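Local coordinates for protein NALP (Neisseria meningitidis, PDB 1UYN) that forms the membrane-embedded translocator domain of a secreted protease, a beta-barrel whose hydrophilic pore serves to carry the passenger domain to the bacterial surface, at residues A22-R27 against Q50-T55; K133-R138 against E147-G152; L154-A159 against G178-L183; N201-G206 against R239-T244; N282-Y287 against S299-V304. One frame throughout, in Å; residues are numbered along the deposited sequence.

Contact 1 of 5, residues A22-R27 against Q50-T55; sequences ADMQGR and QQDGGT
Met24 and Asp52 mark the nearest approach of the two backbones, their CA atoms 7.5 Å apart. The axis of the helical segment 22-27 passes 10.3 Å from that of strand segment 50-55, and the two chain directions differ by 139°, so the helix leans across the strand in a roughly antiparallel sense. A gap of this width suits long side chains, and Arg27 bridges it. Its CG lies beside the backbone N, and a bend at chi3 (-80°) turns the guanidinium back along the helix while NE faces the strand. NE donates to Asp52 OD1 at 2.8 Å in a salt bridge that is far from flat: the guanidinium and carboxylate planes are 62° apart, and the donor stands above the carboxylate plane. At the other end NH1 and NH2 both grip a single oxygen, Asp23 OD2, from the same face of its carboxylate; the NH2 to OD2 distance is 3.1 Å. One arginine thus ties an acid one helical turn earlier to an acid on the barrel wall, a salt-bridge network whose carboxylates limit how the guanidinium can turn. Met24 slides past Asp52 in the opposite direction, with CG 3.5 Å from Asp52 OD2 and CE 3.9 Å from Asp52 CB, a flexible apolar chain beside the ion pair. All this lies inside the barrel, where helix 12-34 occupies the pore. Asp52 is also held by Asn297 and Ser299 of strand 295-307, Asp23 has a second partner in Arg266, and Met65 of strand 62-79 packs against Met24.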
# COMPACT_ATOMS: atom_id res chain seq x y z
N ALA A 22 7.01 2.30 2.86
CA ALA A 22 6.44 1.03 3.35
C ALA A 22 4.94 1.07 3.64
O ALA A 22 4.21 0.09 3.44
CB ALA A 22 7.17 0.56 4.63
N ASP A 23 4.51 2.21 4.17
CA ASP A 23 3.14 2.40 4.62
C ASP A 23 2.27 2.51 3.38
O ASP A 23 1.22 1.88 3.28
CB ASP A 23 3.08 3.65 5.45
CG ASP A 23 1.75 3.89 6.06
OD1 ASP A 23 1.41 3.18 7.02
OD2 ASP A 23 1.00 4.80 5.70
N MET A 24 2.74 3.28 2.40
CA MET A 24 2.05 3.37 1.12
C MET A 24 1.98 2.05 0.42
O MET A 24 0.95 1.74 -0.17
CB MET A 24 2.70 4.40 0.20
CG MET A 24 1.97 5.74 0.23
SD MET A 24 2.93 7.11 -0.35
CE MET A 24 2.42 8.34 0.79
N GLN A 25 3.07 1.30 0.46
CA GLN A 25 3.18 -0.03 -0.13
C GLN A 25 2.17 -1.02 0.43
O GLN A 25 1.72 -1.88 -0.29
CB GLN A 25 4.57 -0.60 0.08
CG GLN A 25 4.91 -1.73 -0.85
CD GLN A 25 5.40 -1.27 -2.22
OE1 GLN A 25 5.00 -0.21 -2.70
NE2 GLN A 25 6.22 -2.11 -2.89
N GLY A 26 1.80 -0.91 1.70
CA GLY A 26 0.81 -1.81 2.24
C GLY A 26 -0.55 -1.59 1.59
O GLY A 26 -1.37 -2.53 1.46
N ARG A 27 -0.86 -0.35 1.25
CA ARG A 27 -2.13 -0.10 0.61
C ARG A 27 -2.06 -0.54 -0.85
O ARG A 27 -3.06 -1.06 -1.38
CB ARG A 27 -2.54 1.36 0.71
CG ARG A 27 -2.84 1.80 2.15
CD ARG A 27 -3.33 3.21 2.19
NE ARG A 27 -2.19 4.10 2.10
CZ ARG A 27 -1.42 4.38 3.12
NH1 ARG A 27 -1.67 3.84 4.32
NH2 ARG A 27 -0.39 5.20 2.97
N GLN A 50 -3.86 5.32 -7.58
CA GLN A 50 -4.12 5.48 -6.14
C GLN A 50 -3.41 6.75 -5.68
O GLN A 50 -2.24 6.85 -5.88
CB GLN A 50 -3.63 4.24 -5.39
CG GLN A 50 -3.47 4.40 -3.88
CD GLN A 50 -2.76 3.18 -3.22
OE1 GLN A 50 -1.72 3.33 -2.55
NE2 GLN A 50 -3.33 1.98 -3.42
N GLN A 51 -4.14 7.73 -5.14
CA GLN A 51 -3.54 8.90 -4.43
C GLN A 51 -3.60 8.74 -2.89
O GLN A 51 -4.56 8.24 -2.35
CB GLN A 51 -4.23 10.22 -4.82
CG GLN A 51 -4.34 10.51 -6.32
CD GLN A 51 -2.97 10.64 -7.04
OE1 GLN A 51 -2.88 10.43 -8.25
NE2 GLN A 51 -1.93 11.00 -6.30
N ASP A 52 -2.56 9.21 -2.22
CA ASP A 52 -2.37 9.08 -0.77
C ASP A 52 -2.03 10.43 -0.19
O ASP A 52 -1.38 11.22 -0.85
CB ASP A 52 -1.21 8.14 -0.48
CG ASP A 52 -1.62 6.70 -0.48
OD1 ASP A 52 -2.44 6.34 0.39
OD2 ASP A 52 -1.20 5.85 -1.31
N GLY A 53 -2.45 10.69 1.04
CA GLY A 53 -2.27 12.01 1.62
C GLY A 53 -2.53 12.04 3.10
O GLY A 53 -3.65 11.98 3.52
N GLY A 54 -1.48 12.14 3.89
CA GLY A 54 -1.64 12.22 5.33
C GLY A 54 -0.60 13.04 6.06
O GLY A 54 0.27 13.68 5.45
N THR A 55 -0.75 13.04 7.37
CA THR A 55 0.23 13.57 8.30
C THR A 55 0.64 12.43 9.25
O THR A 55 -0.12 11.48 9.45
CB THR A 55 -0.36 14.76 9.09
OG1 THR A 55 -1.65 14.41 9.57
CG2 THR A 55 -0.63 15.94 8.18

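Contact 2 of 5, residues K133-R138 against E147-G152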
# COMPACT_ATOMS: atom_id res chain seq x y z
N LYS A 133 13.74 4.46 -4.48
CA LYS A 133 14.80 5.43 -4.41
C LYS A 133 14.28 6.65 -3.65
O LYS A 133 13.30 7.23 -4.04
CB LYS A 133 15.26 5.85 -5.81
CG LYS A 133 16.56 6.67 -5.78
CD LYS A 133 17.20 6.88 -7.16
CE LYS A 133 17.13 8.37 -7.63
NZ LYS A 133 18.49 9.00 -7.87
N ASN A 134 14.96 7.02 -2.59
CA ASN A 134 14.61 8.20 -1.80
C ASN A 134 15.63 9.27 -2.07
O ASN A 134 16.84 9.04 -1.92
CB ASN A 134 14.63 7.87 -0.28
CG ASN A 134 13.49 6.95 0.14
OD1 ASN A 134 12.55 6.70 -0.62
ND2 ASN A 134 13.60 6.42 1.34
N SER A 135 15.16 10.42 -2.50
CA SER A 135 16.00 11.60 -2.65
C SER A 135 15.67 12.53 -1.52
O SER A 135 14.55 12.87 -1.34
CB SER A 135 15.72 12.28 -3.95
OG SER A 135 16.34 11.55 -4.95
N ILE A 136 16.65 12.88 -0.72
CA ILE A 136 16.45 13.73 0.42
C ILE A 136 17.16 15.00 0.14
O ILE A 136 18.23 14.95 -0.37
CB ILE A 136 17.04 13.05 1.64
CG1 ILE A 136 16.02 12.10 2.30
CG2 ILE A 136 17.46 14.08 2.64
CD1 ILE A 136 15.46 11.00 1.41
N SER A 137 16.55 16.14 0.42
CA SER A 137 17.33 17.33 0.70
C SER A 137 16.95 17.86 2.07
O SER A 137 15.79 17.85 2.44
CB SER A 137 17.17 18.41 -0.35
OG SER A 137 15.90 18.34 -0.90
N ARG A 138 17.96 18.26 2.84
CA ARG A 138 17.76 18.83 4.16
C ARG A 138 18.55 20.09 4.37
O ARG A 138 19.78 20.09 4.28
CB ARG A 138 18.11 17.87 5.32
CG ARG A 138 18.80 16.59 5.01
CD ARG A 138 19.22 15.87 6.28
NE ARG A 138 20.67 15.85 6.38
CZ ARG A 138 21.38 16.22 7.43
NH1 ARG A 138 20.80 16.66 8.53
NH2 ARG A 138 22.70 16.14 7.38
N GLU A 147 22.16 16.93 -0.03
CA GLU A 147 21.36 16.05 -0.86
C GLU A 147 21.83 14.61 -0.62
O GLU A 147 23.01 14.36 -0.45
CB GLU A 147 21.41 16.41 -2.36
CG GLU A 147 21.88 17.82 -2.75
CD GLU A 147 20.87 18.96 -2.47
OE1 GLU A 147 19.68 18.84 -2.90
OE2 GLU A 147 21.29 20.00 -1.84
N GLY A 148 20.89 13.68 -0.59
CA GLY A 148 21.17 12.29 -0.30
C GLY A 148 20.27 11.33 -1.01
O GLY A 148 19.08 11.55 -1.17
N SER A 149 20.84 10.23 -1.46
CA SER A 149 20.11 9.33 -2.34
C SER A 149 20.30 7.91 -1.87
O SER A 149 21.43 7.44 -1.65
CB SER A 149 20.57 9.52 -3.81
OG SER A 149 19.46 9.35 -4.70
N VAL A 150 19.20 7.21 -1.67
CA VAL A 150 19.32 5.84 -1.13
C VAL A 150 18.35 4.93 -1.83
O VAL A 150 17.24 5.33 -2.15
CB VAL A 150 19.14 5.77 0.42
CG1 VAL A 150 17.81 6.25 0.83
CG2 VAL A 150 19.36 4.36 0.94
N ASN A 151 18.81 3.72 -2.08
CA ASN A 151 17.99 2.72 -2.67
C ASN A 151 17.65 1.69 -1.67
O ASN A 151 18.41 1.43 -0.77
CB ASN A 151 18.68 2.07 -3.87
CG ASN A 151 19.18 3.09 -4.87
OD1 ASN A 151 20.38 3.11 -5.18
ND2 ASN A 151 18.28 3.93 -5.37
N GLY A 152 16.49 1.10 -1.83
CA GLY A 152 16.13 -0.06 -1.05
C GLY A 152 15.27 -1.04 -1.85
O GLY A 152 14.96 -0.84 -3.01
O HOH W 1 18.45 11.36 -6.53
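The amide of Asn151 lies alongside the aliphatic part of Lys133, both side chains pointing the same way, with ND2 3.3 Å from Lys133 CG. Further along this face, which also carries Ser135 and Ser149, the carboxylate of Glu147 brings OE1 to 3.6 Å from Ser137 CB. The short serines lie beside the lysine, whose chain leaves anti to its own backbone N (chi1 -169°) and then bends at chi3 and chi4. That bend carries NZ over Ser149, where a water accepts from it at 2.7 Å and is hydrogen-bonded to Ser135 OG and Ser149 OG as well. The two segments belong to the antiparallel hairpin of strands 121-139 and 145-163, in the part that extends beyond the membrane-spanning residues 122-131 and 156-166, consistent with the polar side chains on this face. Asn134 pairs with Val150 and Ile136 with Gly148, each through two backbone bonds; Ile136 N reaches Gly148 O at 2.8 Å. The opposite face of the sheet turns to helix 12-34: Asn134 CB packs on Val150 CG1 at 3.7 Å, while its OD1 is bonded to Thr104. Ile136 rests on Val13 and Tyr14 of the helix, and across the strand pair Gly148 offers it no competing side chain.

Contact 3 of 5, residues L154-A159 against G178-L183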
# COMPACT_ATOMS: atom_id res chain seq x y z
N LEU A 154 11.86 -3.54 -0.91
CA LEU A 154 10.82 -3.93 0.01
C LEU A 154 10.08 -5.12 -0.52
O LEU A 154 9.60 -5.10 -1.64
CB LEU A 154 9.87 -2.77 0.17
CG LEU A 154 8.65 -3.02 1.01
CD1 LEU A 154 9.04 -3.44 2.47
CD2 LEU A 154 7.84 -1.75 0.95
N MET A 155 9.96 -6.17 0.28
CA MET A 155 9.14 -7.31 -0.10
C MET A 155 7.99 -7.49 0.83
O MET A 155 8.12 -7.27 2.00
CB MET A 155 9.95 -8.57 -0.10
CG MET A 155 10.91 -8.55 -1.26
SD MET A 155 12.03 -9.96 -1.28
CE MET A 155 10.77 -11.44 -0.50
N GLN A 156 6.86 -7.90 0.32
CA GLN A 156 5.77 -8.22 1.20
C GLN A 156 5.33 -9.64 0.90
O GLN A 156 5.37 -10.10 -0.27
CB GLN A 156 4.61 -7.24 1.01
CG GLN A 156 4.96 -5.78 1.19
CD GLN A 156 3.92 -4.92 0.55
OE1 GLN A 156 3.57 -5.15 -0.61
NE2 GLN A 156 3.43 -3.93 1.27
N LEU A 157 4.96 -10.33 1.97
CA LEU A 157 4.28 -11.61 1.91
C LEU A 157 3.02 -11.58 2.78
O LEU A 157 3.04 -11.11 3.92
CB LEU A 157 5.20 -12.71 2.41
CG LEU A 157 5.84 -13.53 1.31
CD1 LEU A 157 6.93 -14.38 1.92
CD2 LEU A 157 4.76 -14.45 0.66
N GLY A 158 1.94 -12.10 2.24
CA GLY A 158 0.65 -11.96 2.86
C GLY A 158 -0.12 -13.27 2.84
O GLY A 158 -0.07 -14.03 1.86
N ALA A 159 -0.85 -13.50 3.92
CA ALA A 159 -1.72 -14.62 3.99
C ALA A 159 -2.99 -14.10 4.62
O ALA A 159 -2.95 -13.53 5.66
CB ALA A 159 -1.10 -15.72 4.83
N GLY A 178 -5.57 -11.61 8.43
CA GLY A 178 -4.32 -12.34 8.30
C GLY A 178 -3.08 -11.60 8.71
O GLY A 178 -3.09 -10.85 9.66
N LEU A 179 -1.99 -11.88 8.02
CA LEU A 179 -0.75 -11.28 8.32
C LEU A 179 -0.11 -10.78 7.04
O LEU A 179 -0.40 -11.28 5.98
CB LEU A 179 0.13 -12.32 8.99
CG LEU A 179 -0.41 -13.02 10.23
CD1 LEU A 179 0.48 -14.19 10.50
CD2 LEU A 179 -0.50 -12.10 11.45
N ARG A 180 0.75 -9.77 7.16
CA ARG A 180 1.61 -9.34 6.07
C ARG A 180 2.99 -9.18 6.67
O ARG A 180 3.12 -8.57 7.69
CB ARG A 180 1.13 -8.02 5.51
CG ARG A 180 1.88 -7.57 4.24
CD ARG A 180 2.31 -6.10 4.27
NE ARG A 180 1.18 -5.23 4.47
CZ ARG A 180 1.21 -4.08 5.12
NH1 ARG A 180 2.31 -3.62 5.69
NH2 ARG A 180 0.08 -3.38 5.21
N TYR A 181 4.01 -9.74 6.06
CA TYR A 181 5.37 -9.57 6.51
C TYR A 181 6.09 -8.64 5.54
O TYR A 181 6.12 -8.95 4.37
CB TYR A 181 6.08 -10.91 6.51
CG TYR A 181 7.45 -10.88 7.16
CD1 TYR A 181 7.57 -10.64 8.51
CD2 TYR A 181 8.61 -11.12 6.43
CE1 TYR A 181 8.81 -10.60 9.14
CE2 TYR A 181 9.87 -11.11 7.03
CZ TYR A 181 9.95 -10.84 8.41
OH TYR A 181 11.16 -10.82 9.09
N ASP A 182 6.63 -7.52 6.03
CA ASP A 182 7.39 -6.59 5.21
C ASP A 182 8.82 -6.76 5.50
O ASP A 182 9.24 -6.56 6.63
CB ASP A 182 7.07 -5.14 5.57
CG ASP A 182 5.66 -4.77 5.30
OD1 ASP A 182 4.98 -5.47 4.51
OD2 ASP A 182 5.16 -3.78 5.87
N LEU A 183 9.60 -7.09 4.48
CA LEU A 183 11.05 -7.19 4.59
C LEU A 183 11.65 -6.03 3.81
O LEU A 183 11.50 -5.95 2.61
CB LEU A 183 11.51 -8.50 3.99
CG LEU A 183 12.96 -8.89 4.14
CD1 LEU A 183 13.43 -8.89 5.62
CD2 LEU A 183 13.14 -10.24 3.55
O HOH W 2 4.71 -2.57 3.36
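An antiparallel beta hairpin of the barrel wall, strands 145-163 and 172-192, supplies this contact, and both segments lie largely in its membrane-spanning part. Three hydrogen-bonded pairs, Met155 with Leu183, Leu157 with Tyr181 and Ala159 with Leu179, are each joined by two backbone bonds; Tyr181 N reaches Leu157 O at 2.7 Å and Ala159 N reaches Leu179 O at 3.1 Å. The side chains of these pairs are apolar or aromatic and stand on the outer surface, probably toward lipid, with Met155 CB 4.4 Å from Leu183 CB. The intervening pairs face the lumen; Gln156, Asp182 and Arg180 bring polar or charged groups there, and Gly158, its CA 4.2 Å from Arg180 CA, none. Gln156 and Arg180 lie side by side; the amide NE2 sits over one face of the guanidinium, and the planes are inclined by 42°. Gln156 OE1 is hydrogen-bonded to Ser128 OG of strand 121-139, and NE2 also to Gln25 O of helix 12-34. Bends at chi2 and chi3 bring Arg180 back over its own strand to Asp182, while its NH2 pairs with Glu233; Asp182 OD2 has a second partner in Arg239. A water accepting from Gln156 NE2 at 2.8 Å also makes a weak bond to Asp182 OD2. That same oxygen takes Arg180 NH1 at 2.9 Å on its syn lone pair, with the acceptor nearly in the guanidinium plane.

Contact 4 of 5, residues N201-G206 against R239-T244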
# COMPACT_ATOMS: atom_id res chain seq x y z
N ASN A 201 24.52 3.49 7.06
CA ASN A 201 24.74 2.08 6.73
C ASN A 201 23.46 1.42 6.28
O ASN A 201 22.37 1.94 6.49
CB ASN A 201 25.23 1.30 7.94
CG ASN A 201 26.64 1.66 8.38
OD1 ASN A 201 27.41 2.33 7.71
ND2 ASN A 201 26.97 1.17 9.52
N SER A 202 23.62 0.27 5.64
CA SER A 202 22.51 -0.55 5.21
C SER A 202 21.75 -1.07 6.37
O SER A 202 22.23 -1.16 7.47
CB SER A 202 22.98 -1.73 4.35
OG SER A 202 23.80 -2.59 5.11
N LEU A 203 20.55 -1.48 6.07
CA LEU A 203 19.55 -1.72 7.04
C LEU A 203 18.64 -2.84 6.47
O LEU A 203 18.17 -2.73 5.38
CB LEU A 203 18.76 -0.42 7.22
CG LEU A 203 17.46 -0.59 8.02
CD1 LEU A 203 17.90 -0.79 9.47
CD2 LEU A 203 16.55 0.60 7.86
N THR A 204 18.46 -3.92 7.23
CA THR A 204 17.45 -4.92 7.00
C THR A 204 16.41 -4.81 8.10
O THR A 204 16.75 -4.75 9.26
CB THR A 204 18.07 -6.30 7.06
OG1 THR A 204 18.79 -6.58 5.84
CG2 THR A 204 16.96 -7.33 7.04
N GLU A 205 15.12 -4.82 7.77
CA GLU A 205 14.12 -4.80 8.84
C GLU A 205 12.83 -5.54 8.44
O GLU A 205 12.19 -5.19 7.47
CB GLU A 205 13.88 -3.37 9.25
CG GLU A 205 12.78 -3.11 10.24
CD GLU A 205 13.19 -3.31 11.68
OE1 GLU A 205 14.36 -3.64 11.93
OE2 GLU A 205 12.30 -3.15 12.56
N GLY A 206 12.46 -6.56 9.20
CA GLY A 206 11.29 -7.33 8.92
C GLY A 206 10.19 -7.10 9.93
O GLY A 206 10.43 -7.33 11.14
N ARG A 239 9.17 -1.65 13.91
CA ARG A 239 9.33 -1.14 12.56
C ARG A 239 10.17 0.09 12.71
O ARG A 239 9.68 1.19 12.76
CB ARG A 239 8.00 -0.81 11.92
CG ARG A 239 8.11 -0.53 10.43
CD ARG A 239 6.86 0.01 9.81
NE ARG A 239 5.78 -0.98 9.64
CZ ARG A 239 5.69 -1.86 8.62
NH1 ARG A 239 6.66 -1.93 7.69
NH2 ARG A 239 4.66 -2.67 8.56
N ASP A 240 11.47 -0.15 12.82
CA ASP A 240 12.49 0.88 12.95
C ASP A 240 13.26 0.97 11.64
O ASP A 240 13.89 -0.03 11.21
CB ASP A 240 13.45 0.47 14.06
CG ASP A 240 14.12 1.64 14.76
OD1 ASP A 240 14.16 2.77 14.20
OD2 ASP A 240 14.65 1.44 15.88
N TYR A 241 13.21 2.13 11.01
CA TYR A 241 13.99 2.39 9.83
C TYR A 241 15.06 3.43 10.09
O TYR A 241 15.62 4.00 9.18
CB TYR A 241 13.09 2.78 8.69
CG TYR A 241 12.12 1.68 8.29
CD1 TYR A 241 12.52 0.34 8.29
CD2 TYR A 241 10.83 1.99 7.89
CE1 TYR A 241 11.65 -0.67 7.95
CE2 TYR A 241 9.92 0.99 7.53
CZ TYR A 241 10.34 -0.36 7.57
OH TYR A 241 9.47 -1.37 7.22
N THR A 242 15.38 3.65 11.35
CA THR A 242 16.48 4.53 11.71
C THR A 242 17.80 3.87 11.35
O THR A 242 18.10 2.79 11.84
CB THR A 242 16.40 4.86 13.19
OG1 THR A 242 15.27 5.71 13.41
CG2 THR A 242 17.58 5.68 13.62
N VAL A 243 18.57 4.52 10.49
CA VAL A 243 19.85 3.99 10.05
C VAL A 243 20.95 4.42 10.98
O VAL A 243 20.94 5.54 11.49
CB VAL A 243 20.21 4.40 8.59
CG1 VAL A 243 19.07 4.08 7.65
CG2 VAL A 243 20.54 5.83 8.49
N THR A 244 21.85 3.48 11.24
CA THR A 244 23.15 3.70 11.86
C THR A 244 24.06 4.40 10.87
O THR A 244 24.28 3.88 9.78
CB THR A 244 23.82 2.35 12.13
OG1 THR A 244 23.03 1.60 13.04
CG2 THR A 244 25.19 2.54 12.81
O HOH W 3 9.83 -3.65 8.08
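Glu205 crosses over to Tyr241 and Asp240. Its CB lies 3.7 Å from Tyr241 CE1. CG, placed anti to the backbone N (chi1 174°), comes to 3.5 Å from the same CE1 and also nears the carbonyl oxygen of Asp240. A bend at chi2 then swings the carboxylate away from the ring, whose plane it meets at 85°, and CD passes beside Asp240 O. At the tip, OE2 accepts from Asp240 N at 3.1 Å along an almost straight bond; OE1 makes no hydrogen bond across the contact, its nearest atom being Asp240 O. The long, flexible acid holds the Asp240 N-H against strand 199-219. Segment 239-244, neither helix nor strand, is part of the loop between strands 224-235 and 265-278, and Tyr241 packs on Thr18 and Ala19 of helix 12-34. Two residues before the acid, Leu203 gives the apolar middle: its CD2 touches Tyr241 CD1 at 4.1 Å and Val243 CG1 at 4.3 Å, the branched side chain suiting the space between ring and valine. At the far end Asn201 N donates to Thr244 O at 2.8 Å. Within the loop Asp240 OD1 accepts from Thr242 N in an Asx turn. Tyr241 OH takes a bond from Arg239 NH1 and shares a water with Glu205 O, and Arg239 pairs in turn with Asp235 and Asp182. The attachment of this loop therefore rests on a few directed bonds around a small apolar centre, with a carboxylate, met from above its plane, accepting one backbone N-H.

Contact 5 of 5, residues N282-Y287 against S299-V304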
# COMPACT_ATOMS: atom_id res chain seq x y z
N ASN A 282 -15.35 -1.90 -17.05
CA ASN A 282 -15.81 -1.52 -15.72
C ASN A 282 -14.95 -0.37 -15.16
O ASN A 282 -13.87 -0.08 -15.66
CB ASN A 282 -15.82 -2.71 -14.76
CG ASN A 282 -14.45 -3.23 -14.47
OD1 ASN A 282 -13.85 -3.91 -15.32
ND2 ASN A 282 -13.90 -2.90 -13.28
N GLY A 283 -15.50 0.30 -14.16
CA GLY A 283 -14.88 1.43 -13.51
C GLY A 283 -14.86 1.13 -12.03
O GLY A 283 -15.41 0.13 -11.57
N LEU A 284 -14.20 1.98 -11.27
CA LEU A 284 -13.83 1.65 -9.91
C LEU A 284 -13.52 2.90 -9.13
O LEU A 284 -12.76 3.72 -9.59
CB LEU A 284 -12.57 0.80 -9.97
CG LEU A 284 -12.46 -0.11 -8.78
CD1 LEU A 284 -13.12 -1.43 -9.13
CD2 LEU A 284 -11.05 -0.28 -8.39
N ALA A 285 -14.10 3.05 -7.94
CA ALA A 285 -13.82 4.18 -7.06
C ALA A 285 -13.68 3.69 -5.61
O ALA A 285 -14.54 3.03 -5.08
CB ALA A 285 -14.94 5.21 -7.17
N ARG A 286 -12.58 4.01 -4.96
CA ARG A 286 -12.41 3.66 -3.56
C ARG A 286 -11.85 4.84 -2.82
O ARG A 286 -10.97 5.48 -3.31
CB ARG A 286 -11.47 2.48 -3.46
CG ARG A 286 -12.20 1.18 -3.32
CD ARG A 286 -11.30 0.02 -3.15
NE ARG A 286 -11.30 -0.53 -1.79
CZ ARG A 286 -11.85 -1.71 -1.46
NH1 ARG A 286 -12.50 -2.44 -2.37
NH2 ARG A 286 -11.80 -2.14 -0.21
N TYR A 287 -12.39 5.16 -1.66
CA TYR A 287 -11.77 6.09 -0.76
C TYR A 287 -11.71 5.44 0.62
O TYR A 287 -12.59 4.67 0.99
CB TYR A 287 -12.54 7.41 -0.70
CG TYR A 287 -12.05 8.25 0.45
CD1 TYR A 287 -10.89 9.05 0.31
CD2 TYR A 287 -12.66 8.17 1.71
CE1 TYR A 287 -10.41 9.77 1.38
CE2 TYR A 287 -12.19 8.90 2.78
CZ TYR A 287 -11.07 9.70 2.61
OH TYR A 287 -10.60 10.44 3.68
N SER A 299 -6.56 7.78 1.64
CA SER A 299 -6.23 6.95 0.45
C SER A 299 -7.41 6.95 -0.51
O SER A 299 -8.54 6.73 -0.10
CB SER A 299 -5.91 5.51 0.85
OG SER A 299 -5.07 4.92 -0.13
N GLY A 300 -7.14 7.24 -1.77
CA GLY A 300 -8.18 7.27 -2.81
C GLY A 300 -7.79 6.36 -3.96
O GLY A 300 -6.66 5.94 -4.03
N ARG A 301 -8.68 6.06 -4.88
CA ARG A 301 -8.34 5.12 -5.96
C ARG A 301 -9.40 5.15 -7.06
O ARG A 301 -10.58 5.07 -6.76
CB ARG A 301 -8.25 3.70 -5.43
CG ARG A 301 -7.08 2.96 -5.92
CD ARG A 301 -7.28 1.48 -5.98
NE ARG A 301 -7.45 0.92 -4.64
CZ ARG A 301 -8.18 -0.16 -4.33
NH1 ARG A 301 -8.84 -0.86 -5.25
NH2 ARG A 301 -8.22 -0.56 -3.06
N VAL A 302 -8.97 5.29 -8.31
CA VAL A 302 -9.85 5.23 -9.46
C VAL A 302 -9.24 4.22 -10.42
O VAL A 302 -8.06 4.29 -10.72
CB VAL A 302 -10.05 6.60 -10.16
CG1 VAL A 302 -11.01 6.46 -11.35
CG2 VAL A 302 -10.60 7.63 -9.20
N GLY A 303 -10.06 3.27 -10.87
CA GLY A 303 -9.64 2.21 -11.75
C GLY A 303 -10.57 2.06 -12.94
O GLY A 303 -11.81 2.16 -12.80
N VAL A 304 -9.99 1.84 -14.11
CA VAL A 304 -10.76 1.47 -15.29
C VAL A 304 -10.30 0.08 -15.70
O VAL A 304 -9.15 -0.26 -15.55
CB VAL A 304 -10.62 2.53 -16.38
CG1 VAL A 304 -11.27 2.09 -17.68
CG2 VAL A 304 -11.29 3.83 -15.90
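Leu284 and Gly303 face each other in the hairpin of strands 281-292 and 295-307, the last two of the twelve-stranded barrel, and the lumen side of the pair is the tightly packed one. Gly303 has no side chain, and Leu284 CB lies against its backbone, 3.2 Å from Gly303 O. Beyond it Leu284 runs beside Arg301, CD2 coming to 3.9 Å from NH1. Arg286 and Arg301 then project together into the pore. Arg286 CD lies over one face of the Arg301 guanidinium, 3.3 Å from CZ, and the two guanidinium planes are only 8° from parallel. Asp34, at the end of helix 12-34, pairs with Arg286 NH2 and more weakly with Arg301 NH2, so the carboxylate probably offsets part of the charge of both. On the outer surface, probably lipid-facing in the membrane-spanning part, the stretch of Ala285, Val302 and Val304 is looser. Ala285 and Val302 are paired there but scarcely meet, and Val304 stands opposite a glycine, Gly283. Tyr287, also opposite a glycine, is the exception: it extends with CG anti to the backbone N (chi1 168°), and its CD1 comes to 3.3 Å from Ser299 O. Between the two faces the strands are joined by backbone bonds: Arg286 N meets Arg301 O at 2.9 Å, and Gly303 N meets Leu284 O at 3.0 Å.

Overall arrangement
All five contacts involve the wall of one closed antiparallel barrel, and contact 1 lies nearest its centre, tying the pore helix to the wall. It joins contact 5 directly where the barrel closes, Gln51 O lying 2.8 Å from Gly300 N. On another side of the helix Gln25 O approaches Gln156 NE2 of contact 3 at 3.1 Å. Contact 3 in turn meets contact 4 through the salt bridge of Asp182 OD2 with Arg239 NH2, 2.9 Å. Contact 2 continues strand 145-163 beyond contact 3, their centres about 24 Å apart, while the centres of contacts 4 and 5 are about 33 Å apart. The bound detergent lies by residues such as Val72 and Leu88, about 10 Å from the Gln50 side chain of contact 1.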